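Local coordinates for dihydroorotate dehydrogenase (Schistosoma mansoni, PDB 6UY4), which probably catalyses the FMN-dependent oxidation of dihydroorotate to orotate by a quinone, a step of de novo pyrimidine synthesis, at residues A[334-344]-A[367-375]. Numbering follows the deposited sequence.
Sequences ISCGEDALSKL and KVAREINKL
Lys367 NZ lies among three oxygens, one of them across the contact: Ser335 O at 3.5 Å. It hydrogen-bonds to Gln360 OE1, while Glu371 OE2, one turn on in its own helix, is a long salt-bridge partner at 4.0 Å. Gln360 NE2 also donates to Ser335 O, so the same amide side chain ties the lysine and the loop carbonyl together. An extended lysine chain carries the ammonium to this point.

Next to it, the start of helix 337-344 is pinned from within. Asp339 OD1 accepts from Ser335 N at 3.3 Å, nearly straight at 159°, and weakly from Cys336 N at the N-cap. The Glu371 carboxylate lies beside Gly337 N at this helix start, a position that may be favoured by the helix dipole.

The nearest CA pair is Gly337 and Val368, 4.3 Å apart; the glycine has no side chain to separate them. Around it the side chains pack mainly by apolar contact, though Val368 CG1 also lies against Cys336 O. Ala340 CB faces two branches of the other helix, Ile372 CD1 at 3.6 Å and Val368 CG1 at 3.8 Å. Ile372 reaches it because CG1 is anti to its carbonyl carbon (chi1 -65°) and CD1 continues extended. Farther along, Leu341 CD2 packs on Leu375 CB at 3.8 Å, the two side chains lying obliquely across each other.

The axes cross at -66°, 8.3 Å apart. These are two outer helices of the TIM-type barrel, joined through strand 350-353 and the short helix 355-360: Ile334 and Leu344 pack on Val351 of that strand, Val368 on Ile86 of strand 86-88, and Asp339 on Phe308 of helix 305-321.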
# COMPACT_ATOMS: atom_id res chain seq x y z
N ILE A 334 -7.02 -2.65 -8.64
CA ILE A 334 -8.41 -2.94 -8.32
C ILE A 334 -9.24 -1.70 -8.64
O ILE A 334 -9.10 -0.66 -7.99
CB ILE A 334 -8.58 -3.35 -6.85
CG1 ILE A 334 -7.95 -4.72 -6.61
CG2 ILE A 334 -10.06 -3.37 -6.47
CD1 ILE A 334 -8.14 -5.23 -5.20
N SER A 335 -10.11 -1.80 -9.64
CA SER A 335 -11.00 -0.71 -10.02
C SER A 335 -12.48 -1.05 -9.91
O SER A 335 -13.30 -0.12 -9.93
CB SER A 335 -10.70 -0.24 -11.45
OG SER A 335 -9.40 0.31 -11.55
N CYS A 336 -12.84 -2.32 -9.80
CA CYS A 336 -14.24 -2.72 -9.65
C CYS A 336 -14.28 -3.95 -8.75
O CYS A 336 -13.27 -4.33 -8.14
CB CYS A 336 -14.88 -2.96 -11.02
SG CYS A 336 -14.14 -4.30 -11.97
N GLY A 337 -15.45 -4.58 -8.66
CA GLY A 337 -15.62 -5.68 -7.73
C GLY A 337 -15.00 -6.98 -8.22
O GLY A 337 -14.46 -7.76 -7.43
N GLU A 338 -15.07 -7.23 -9.53
CA GLU A 338 -14.55 -8.48 -10.06
C GLU A 338 -13.03 -8.54 -9.98
O GLU A 338 -12.45 -9.63 -9.92
CB GLU A 338 -15.03 -8.69 -11.50
CG GLU A 338 -14.36 -7.79 -12.52
CD GLU A 338 -14.73 -8.17 -13.95
OE1 GLU A 338 -15.41 -9.20 -14.13
OE2 GLU A 338 -14.33 -7.43 -14.88
N ASP A 339 -12.36 -7.38 -9.96
CA ASP A 339 -10.92 -7.37 -9.77
C ASP A 339 -10.56 -7.84 -8.36
O ASP A 339 -9.66 -8.68 -8.19
CB ASP A 339 -10.35 -5.97 -10.01
CG ASP A 339 -10.60 -5.47 -11.42
OD1 ASP A 339 -11.03 -4.31 -11.58
OD2 ASP A 339 -10.39 -6.25 -12.38
N ALA A 340 -11.25 -7.32 -7.35
CA ALA A 340 -11.00 -7.75 -5.98
C ALA A 340 -11.38 -9.21 -5.79
O ALA A 340 -10.70 -9.95 -5.06
CB ALA A 340 -11.78 -6.87 -5.00
N LEU A 341 -12.45 -9.66 -6.45
CA LEU A 341 -12.84 -11.07 -6.35
C LEU A 341 -11.81 -11.97 -7.02
O LEU A 341 -11.56 -13.09 -6.55
CB LEU A 341 -14.22 -11.28 -6.97
CG LEU A 341 -14.80 -12.68 -6.82
CD1 LEU A 341 -14.80 -13.11 -5.36
CD2 LEU A 341 -16.21 -12.75 -7.39
N SER A 342 -11.19 -11.51 -8.11
CA SER A 342 -10.13 -12.28 -8.74
C SER A 342 -8.95 -12.46 -7.79
O SER A 342 -8.38 -13.55 -7.69
CB SER A 342 -9.68 -11.59 -10.03
OG SER A 342 -10.75 -11.46 -10.94
N LYS A 343 -8.58 -11.39 -7.07
CA LYS A 343 -7.48 -11.49 -6.12
C LYS A 343 -7.86 -12.37 -4.93
O LYS A 343 -7.04 -13.17 -4.46
CB LYS A 343 -7.06 -10.10 -5.64
CG LYS A 343 -6.40 -9.24 -6.70
CD LYS A 343 -5.88 -7.94 -6.12
CE LYS A 343 -5.24 -7.07 -7.18
NZ LYS A 343 -4.04 -7.71 -7.80
N LEU A 344 -9.09 -12.23 -4.43
CA LEU A 344 -9.52 -13.05 -3.30
C LEU A 344 -9.57 -14.53 -3.67
O LEU A 344 -9.21 -15.39 -2.87
CB LEU A 344 -10.87 -12.57 -2.78
CG LEU A 344 -10.91 -11.20 -2.10
CD1 LEU A 344 -12.32 -10.86 -1.65
CD2 LEU A 344 -9.94 -11.14 -0.93
N LYS A 367 -18.28 0.89 -3.28
CA LYS A 367 -18.66 0.43 -4.61
C LYS A 367 -18.16 -0.99 -4.85
O LYS A 367 -18.94 -1.89 -5.20
CB LYS A 367 -18.11 1.37 -5.69
CG LYS A 367 -18.37 0.90 -7.11
CD LYS A 367 -17.36 1.48 -8.09
CE LYS A 367 -17.62 0.99 -9.50
NZ LYS A 367 -16.48 1.28 -10.42
N VAL A 368 -16.85 -1.21 -4.67
CA VAL A 368 -16.27 -2.53 -4.88
C VAL A 368 -16.92 -3.55 -3.95
O VAL A 368 -17.18 -4.69 -4.34
CB VAL A 368 -14.74 -2.48 -4.69
CG1 VAL A 368 -14.12 -3.84 -4.96
CG2 VAL A 368 -14.13 -1.42 -5.58
N ALA A 369 -17.19 -3.15 -2.71
CA ALA A 369 -17.83 -4.04 -1.75
C ALA A 369 -19.20 -4.48 -2.23
O ALA A 369 -19.56 -5.66 -2.15
CB ALA A 369 -17.92 -3.35 -0.38
N ARG A 370 -20.00 -3.53 -2.73
CA ARG A 370 -21.31 -3.85 -3.27
C ARG A 370 -21.21 -4.88 -4.39
O ARG A 370 -21.96 -5.86 -4.42
CB ARG A 370 -22.00 -2.58 -3.77
CG ARG A 370 -22.40 -1.60 -2.68
CD ARG A 370 -22.66 -0.22 -3.27
NE ARG A 370 -23.54 -0.28 -4.43
N GLU A 371 -20.27 -4.66 -5.32
CA GLU A 371 -20.14 -5.55 -6.47
C GLU A 371 -19.72 -6.96 -6.04
O GLU A 371 -20.20 -7.95 -6.61
CB GLU A 371 -19.14 -4.98 -7.47
CG GLU A 371 -19.43 -3.55 -7.88
CD GLU A 371 -18.52 -3.06 -8.99
OE1 GLU A 371 -18.50 -3.69 -10.07
OE2 GLU A 371 -17.81 -2.06 -8.77
N ILE A 372 -18.83 -7.06 -5.06
CA ILE A 372 -18.42 -8.37 -4.56
C ILE A 372 -19.62 -9.11 -3.98
O ILE A 372 -19.82 -10.30 -4.24
CB ILE A 372 -17.29 -8.22 -3.52
CG1 ILE A 372 -16.03 -7.65 -4.16
CG2 ILE A 372 -17.00 -9.56 -2.86
CD1 ILE A 372 -14.88 -7.50 -3.19
N ASN A 373 -20.43 -8.41 -3.19
CA ASN A 373 -21.60 -9.04 -2.58
C ASN A 373 -22.61 -9.48 -3.64
O ASN A 373 -23.36 -10.44 -3.42
CB ASN A 373 -22.25 -8.09 -1.58
CG ASN A 373 -22.76 -8.80 -0.34
OD1 ASN A 373 -23.06 -9.99 -0.37
ND2 ASN A 373 -22.87 -8.07 0.76
N LYS A 374 -22.64 -8.80 -4.79
CA LYS A 374 -23.54 -9.20 -5.86
C LYS A 374 -23.00 -10.38 -6.66
O LYS A 374 -23.79 -11.15 -7.22
CB LYS A 374 -23.79 -8.01 -6.80
N LEU A 375 -21.68 -10.55 -6.71
CA LEU A 375 -21.10 -11.65 -7.47
C LEU A 375 -21.15 -12.96 -6.71
O LEU A 375 -21.17 -14.03 -7.33
CB LEU A 375 -19.66 -11.32 -7.86
CG LEU A 375 -19.48 -10.19 -8.89
CD1 LEU A 375 -18.01 -9.91 -9.14
CD2 LEU A 375 -20.19 -10.54 -10.18